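Local atomic coordinates of pyocin S5 (Pseudomonas aeruginosa PAO1, PDB entry 6THK), a protein that probably kills susceptible bacteria as a pore-forming bacteriocin that depolarises the cytoplasmic membrane. Residues Arg95-Val99 with Gln191-Lys195; Ala328-Lys332 with Phe459-Thr463. The protein carries 1 engineered substitution. All coordinates share one frame; numbering follows the deposited sequence.

Interaction 1: Arg95-Val99 with Gln191-Lys195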
loop_
_atom_site.group_PDB
_atom_site.type_symbol
_atom_site.label_atom_id
_atom_site.label_comp_id
_atom_site.label_asym_id
_atom_site.label_seq_id
_atom_site.Cartn_x
_atom_site.Cartn_y
_atom_site.Cartn_z
ATOM N N ARG A 95 -40.403 -6.938 8.043
ATOM C CA ARG A 95 -40.983 -6.673 6.746
ATOM C C ARG A 95 -40.974 -7.953 5.921
ATOM O O ARG A 95 -41.858 -8.182 5.109
ATOM C CB ARG A 95 -40.210 -5.567 6.033
ATOM C CG ARG A 95 -41.015 -4.853 4.966
ATOM C CD ARG A 95 -40.604 -3.402 4.823
ATOM N NE ARG A 95 -40.865 -2.637 6.035
ATOM C CZ ARG A 95 -42.031 -2.083 6.334
ATOM N NH1 ARG A 95 -43.051 -2.214 5.510
ATOM N NH2 ARG A 95 -42.183 -1.403 7.457
ATOM N N GLN A 96 -39.974 -8.793 6.136
ATOM C CA GLN A 96 -39.884 -10.046 5.409
ATOM C C GLN A 96 -41.004 -10.983 5.838
ATOM O O GLN A 96 -41.621 -11.644 5.016
ATOM C CB GLN A 96 -38.533 -10.703 5.635
ATOM C CG GLN A 96 -38.253 -11.855 4.692
ATOM C CD GLN A 96 -38.043 -11.392 3.265
ATOM O OE1 GLN A 96 -38.968 -10.921 2.608
ATOM N NE2 GLN A 96 -36.819 -11.527 2.779
ATOM N N GLU A 97 -41.244 -11.043 7.138
ATOM C CA GLU A 97 -42.308 -11.869 7.706
ATOM C C GLU A 97 -43.694 -11.485 7.154
ATOM O O GLU A 97 -44.467 -12.376 6.808
ATOM C CB GLU A 97 -42.260 -11.854 9.239
ATOM C CG GLU A 97 -41.134 -12.722 9.782
ATOM C CD GLU A 97 -40.980 -12.758 11.288
ATOM O OE1 GLU A 97 -41.315 -11.750 11.953
ATOM O OE2 GLU A 97 -40.520 -13.801 11.806
ATOM N N ARG A 98 -43.948 -10.166 6.990
ATOM C CA ARG A 98 -45.162 -9.558 6.442
ATOM C C ARG A 98 -45.342 -9.963 4.976
ATOM O O ARG A 98 -46.409 -10.450 4.607
ATOM C CB ARG A 98 -45.090 -8.026 6.580
ATOM C CG ARG A 98 -46.406 -7.388 7.021
ATOM C CD ARG A 98 -46.210 -6.085 7.777
ATOM N NE ARG A 98 -46.493 -6.202 9.211
ATOM C CZ ARG A 98 -45.745 -5.661 10.170
ATOM N NH1 ARG A 98 -44.651 -4.972 9.863
ATOM N NH2 ARG A 98 -46.082 -5.812 11.446
ATOM N N VAL A 99 -44.287 -9.802 4.162
ATOM C CA VAL A 99 -44.241 -10.147 2.738
ATOM C C VAL A 99 -44.524 -11.645 2.536
ATOM O O VAL A 99 -45.314 -12.003 1.668
ATOM C CB VAL A 99 -42.879 -9.706 2.116
ATOM C CG1 VAL A 99 -42.634 -10.345 0.751
ATOM C CG2 VAL A 99 -42.793 -8.189 2.013
ATOM N N GLN A 191 -45.369 -3.256 0.418
ATOM C CA GLN A 191 -44.485 -3.810 1.431
ATOM C C GLN A 191 -43.147 -4.191 0.823
ATOM O O GLN A 191 -42.106 -4.007 1.438
ATOM C CB GLN A 191 -45.124 -5.010 2.118
ATOM C CG GLN A 191 -46.320 -4.645 2.968
ATOM C CD GLN A 191 -45.929 -4.047 4.297
ATOM O OE1 GLN A 191 -44.959 -4.464 4.914
ATOM N NE2 GLN A 191 -46.693 -3.071 4.749
ATOM N N LYS A 192 -43.184 -4.751 -0.378
ATOM C CA LYS A 192 -41.968 -5.130 -1.071
ATOM C C LYS A 192 -41.143 -3.891 -1.363
ATOM O O LYS A 192 -39.926 -3.898 -1.225
ATOM C CB LYS A 192 -42.300 -5.838 -2.378
ATOM C CG LYS A 192 -42.372 -7.345 -2.271
ATOM C CD LYS A 192 -43.321 -7.904 -3.307
ATOM C CE LYS A 192 -42.845 -9.248 -3.812
ATOM N NZ LYS A 192 -43.676 -10.355 -3.270
ATOM N N ALA A 193 -41.816 -2.822 -1.768
ATOM C CA ALA A 193 -41.134 -1.580 -2.081
ATOM C C ALA A 193 -40.473 -1.011 -0.842
ATOM O O ALA A 193 -39.351 -0.530 -0.896
ATOM C CB ALA A 193 -42.105 -0.576 -2.671
ATOM N N LEU A 194 -41.174 -1.071 0.280
ATOM C CA LEU A 194 -40.642 -0.569 1.533
ATOM C C LEU A 194 -39.424 -1.367 1.960
ATOM O O LEU A 194 -38.463 -0.823 2.481
ATOM C CB LEU A 194 -41.705 -0.599 2.622
ATOM C CG LEU A 194 -42.340 0.757 2.902
ATOM C CD1 LEU A 194 -42.977 1.316 1.643
ATOM C CD2 LEU A 194 -43.364 0.650 4.014
ATOM N N LYS A 195 -39.483 -2.672 1.762
ATOM C CA LYS A 195 -38.376 -3.523 2.121
ATOM C C LYS A 195 -37.170 -3.158 1.287
ATOM O O LYS A 195 -36.073 -3.014 1.803
ATOM C CB LYS A 195 -38.736 -4.980 1.884
ATOM C CG LYS A 195 -37.741 -5.941 2.486
ATOM C CD LYS A 195 -37.839 -7.305 1.843
ATOM C CE LYS A 195 -36.906 -8.273 2.537
ATOM N NZ LYS A 195 -35.666 -7.591 2.994
#
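Arg95 opens the contact by laying its side chain, from CG to the guanidinium, against the turn Gln191-Lys195. CG stands anti to the backbone N (chi1 -157°), which sends the chain over to the partner helix, where Arg95 CD lies 3.3 Å from Lys195 N. Bends at chi2 and chi3 then turn the guanidinium so that Leu194 CG lies over one of its faces, while Leu194 CD2 comes to 3.2 Å from Arg95 NH1. The same NH1 comes within 3.0 Å of Gln191 OE1, but the angle is too poor for a hydrogen bond; the main polar partner of Arg95 is Glu198, one turn after Leu194 on the same helix, which forms a salt bridge with NE. Gln96 starts out pointing away, yet its amide swings back to meet the CE methylene of Lys195, next to its ammonium group, with Gln96 NE2 3.3 Å from Lys195 CE. Helices 95-121 and 157-212 run antiparallel here, their local axes 9.7 Å apart at 156°, and residues 191-195 fall in a predicted coiled coil. Arg98 brings its CD methylene to 3.5 Å from Gln191 OE1, while it also touches Leu83 of helix 42-87. Buried Val99 supplies the apolar end, its CG2 sliding past Gln191 CB at 3.9 Å.

Interaction 2: Ala328-Lys332 with Phe459-Thr463; sequences ADFYK and FATAT
The Phe459 ring has Phe330 over one face, with Phe330 CE2 3.3 Å from Phe459 CG and displaced toward the rim, while the hydroxyl of Tyr331 sits at its edge, in the ring plane, Tyr331 OH lying 3.5 Å from Phe459 CE2. The planes of Phe330 and Phe459 are inclined by 35°, an oblique pairing; those of Tyr331 and Phe459 stand at 90°, with ring centres 5.8 Å apart. At the edge of the Phe330 ring lies the methyl of Ala462, CB being 4.0 Å from Phe330 CZ. Thr463 adds its own methyl, CG2, 3.6 Å from Phe330 CE1. That methyl is available because Thr463 OG1 turns back to bond Ala460 O at 2.7 Å, and OG1 is also hydrogen-bonded to Ser402 OG of helix 396-409. Phe330 reaches this position with CG anti to its backbone N, which carries the ring toward helix 451-464; the local axes of 328-332 and 459-463 are inclined by 58°. The three rings form an aromatic cluster within the all-helical colicin pore-forming domain, extended by Phe406, edge-to-face with Phe330, and by Phe472 of helix 468-481. Between the two segments no hydrogen bond or salt bridge forms, so cohesion here rests on apolar and aromatic packing, consistent with the predicted membrane-spanning character of the 459-463 segment.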
loop_
_atom_site.group_PDB
_atom_site.type_symbol
_atom_site.label_atom_id
_atom_site.label_comp_id
_atom_site.label_asym_id
_atom_site.label_seq_id
_atom_site.Cartn_x
_atom_site.Cartn_y
_atom_site.Cartn_z
ATOM N N ALA A 328 50.685 3.230 -2.496
ATOM C CA ALA A 328 51.568 2.266 -3.180
ATOM C C ALA A 328 52.358 2.928 -4.324
ATOM O O ALA A 328 53.539 2.634 -4.496
ATOM C CB ALA A 328 50.763 1.096 -3.722
ATOM N N ASP A 329 51.713 3.814 -5.069
ATOM C CA ASP A 329 52.359 4.511 -6.169
ATOM C C ASP A 329 53.407 5.501 -5.677
ATOM O O ASP A 329 54.422 5.717 -6.323
ATOM C CB ASP A 329 51.322 5.253 -7.005
ATOM C CG ASP A 329 50.568 4.344 -7.929
ATOM O OD1 ASP A 329 50.599 3.124 -7.705
ATOM O OD2 ASP A 329 49.940 4.846 -8.878
ATOM N N PHE A 330 53.173 6.077 -4.507
ATOM C CA PHE A 330 54.094 7.055 -3.955
ATOM C C PHE A 330 55.465 6.436 -3.723
ATOM O O PHE A 330 56.470 7.060 -3.994
ATOM C CB PHE A 330 53.522 7.637 -2.664
ATOM C CG PHE A 330 54.464 8.534 -1.922
ATOM C CD1 PHE A 330 54.782 9.781 -2.409
ATOM C CD2 PHE A 330 55.004 8.139 -0.724
ATOM C CE1 PHE A 330 55.636 10.611 -1.721
ATOM C CE2 PHE A 330 55.855 8.963 -0.028
ATOM C CZ PHE A 330 56.175 10.201 -0.527
ATOM N N TYR A 331 55.503 5.212 -3.217
ATOM C CA TYR A 331 56.767 4.535 -2.999
ATOM C C TYR A 331 57.492 4.284 -4.319
ATOM O O TYR A 331 58.704 4.396 -4.390
ATOM C CB TYR A 331 56.570 3.232 -2.237
ATOM C CG TYR A 331 55.927 3.404 -0.890
ATOM C CD1 TYR A 331 56.567 4.085 0.120
ATOM C CD2 TYR A 331 54.680 2.881 -0.631
ATOM C CE1 TYR A 331 55.981 4.243 1.353
ATOM C CE2 TYR A 331 54.085 3.035 0.595
ATOM C CZ TYR A 331 54.741 3.716 1.583
ATOM O OH TYR A 331 54.151 3.870 2.806
ATOM N N LYS A 332 56.746 3.909 -5.351
ATOM C CA LYS A 332 57.338 3.665 -6.657
ATOM C C LYS A 332 57.938 4.935 -7.233
ATOM O O LYS A 332 59.047 4.926 -7.736
ATOM C CB LYS A 332 56.288 3.132 -7.625
ATOM C CG LYS A 332 55.917 1.676 -7.428
ATOM C CD LYS A 332 54.827 1.268 -8.402
ATOM C CE LYS A 332 53.892 0.244 -7.789
ATOM N NZ LYS A 332 52.469 0.678 -7.829
ATOM N N PHE A 459 55.003 12.612 3.883
ATOM C CA PHE A 459 54.797 12.182 2.505
ATOM C C PHE A 459 54.081 13.267 1.667
ATOM O O PHE A 459 54.507 13.512 0.536
ATOM C CB PHE A 459 54.043 10.834 2.469
ATOM C CG PHE A 459 54.772 9.602 3.006
ATOM C CD1 PHE A 459 56.028 9.712 3.599
ATOM C CD2 PHE A 459 54.194 8.336 2.922
ATOM C CE1 PHE A 459 56.705 8.573 4.071
ATOM C CE2 PHE A 459 54.867 7.208 3.396
ATOM C CZ PHE A 459 56.122 7.334 3.958
ATOM N N ALA A 460 53.017 13.935 2.223
ATOM C CA ALA A 460 52.270 15.016 1.522
ATOM C C ALA A 460 53.218 16.159 1.119
ATOM O O ALA A 460 53.080 16.730 0.031
ATOM C CB ALA A 460 51.135 15.550 2.394
ATOM N N THR A 461 54.228 16.425 1.972
ATOM C CA THR A 461 55.293 17.406 1.743
ATOM C C THR A 461 56.130 17.060 0.488
ATOM O O THR A 461 56.342 17.934 -0.337
ATOM C CB THR A 461 56.146 17.533 3.007
ATOM O OG1 THR A 461 55.289 17.934 4.073
ATOM C CG2 THR A 461 57.254 18.550 2.860
ATOM N N ALA A 462 56.592 15.798 0.336
ATOM C CA ALA A 462 57.387 15.347 -0.814
ATOM C C ALA A 462 56.656 15.504 -2.143
ATOM O O ALA A 462 57.309 15.617 -3.169
ATOM C CB ALA A 462 57.779 13.892 -0.629
ATOM N N THR A 463 55.301 15.496 -2.129
ATOM C CA THR A 463 54.461 15.590 -3.336
ATOM C C THR A 463 54.091 17.027 -3.763
ATOM O O THR A 463 53.654 17.239 -4.899
ATOM C CB THR A 463 53.162 14.764 -3.171
ATOM O OG1 THR A 463 52.309 15.460 -2.263
ATOM C CG2 THR A 463 53.402 13.314 -2.729
#

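Overall arrangement
Pyocin S5 illustrates how one long helical chain can join regions of different chemistry. Interactions 1 and 2 follow one another in series along the sequence and lie on opposite sides of the chain's centre, their own centres about 98 Å apart and their nearest atoms about 87 Å apart, so neither touches the other. Interaction 1 is a surface contact between antiparallel helices, rich in long polar side chains and away from the annotated zinc sites. Interaction 2 is buried in the pore-forming domain; there the side chain of Phe330 lies about 10 Å from a bound zinc ion and about 6 Å from the side chain of Glu333, a near neighbour in sequence that binds zinc together with Glu336.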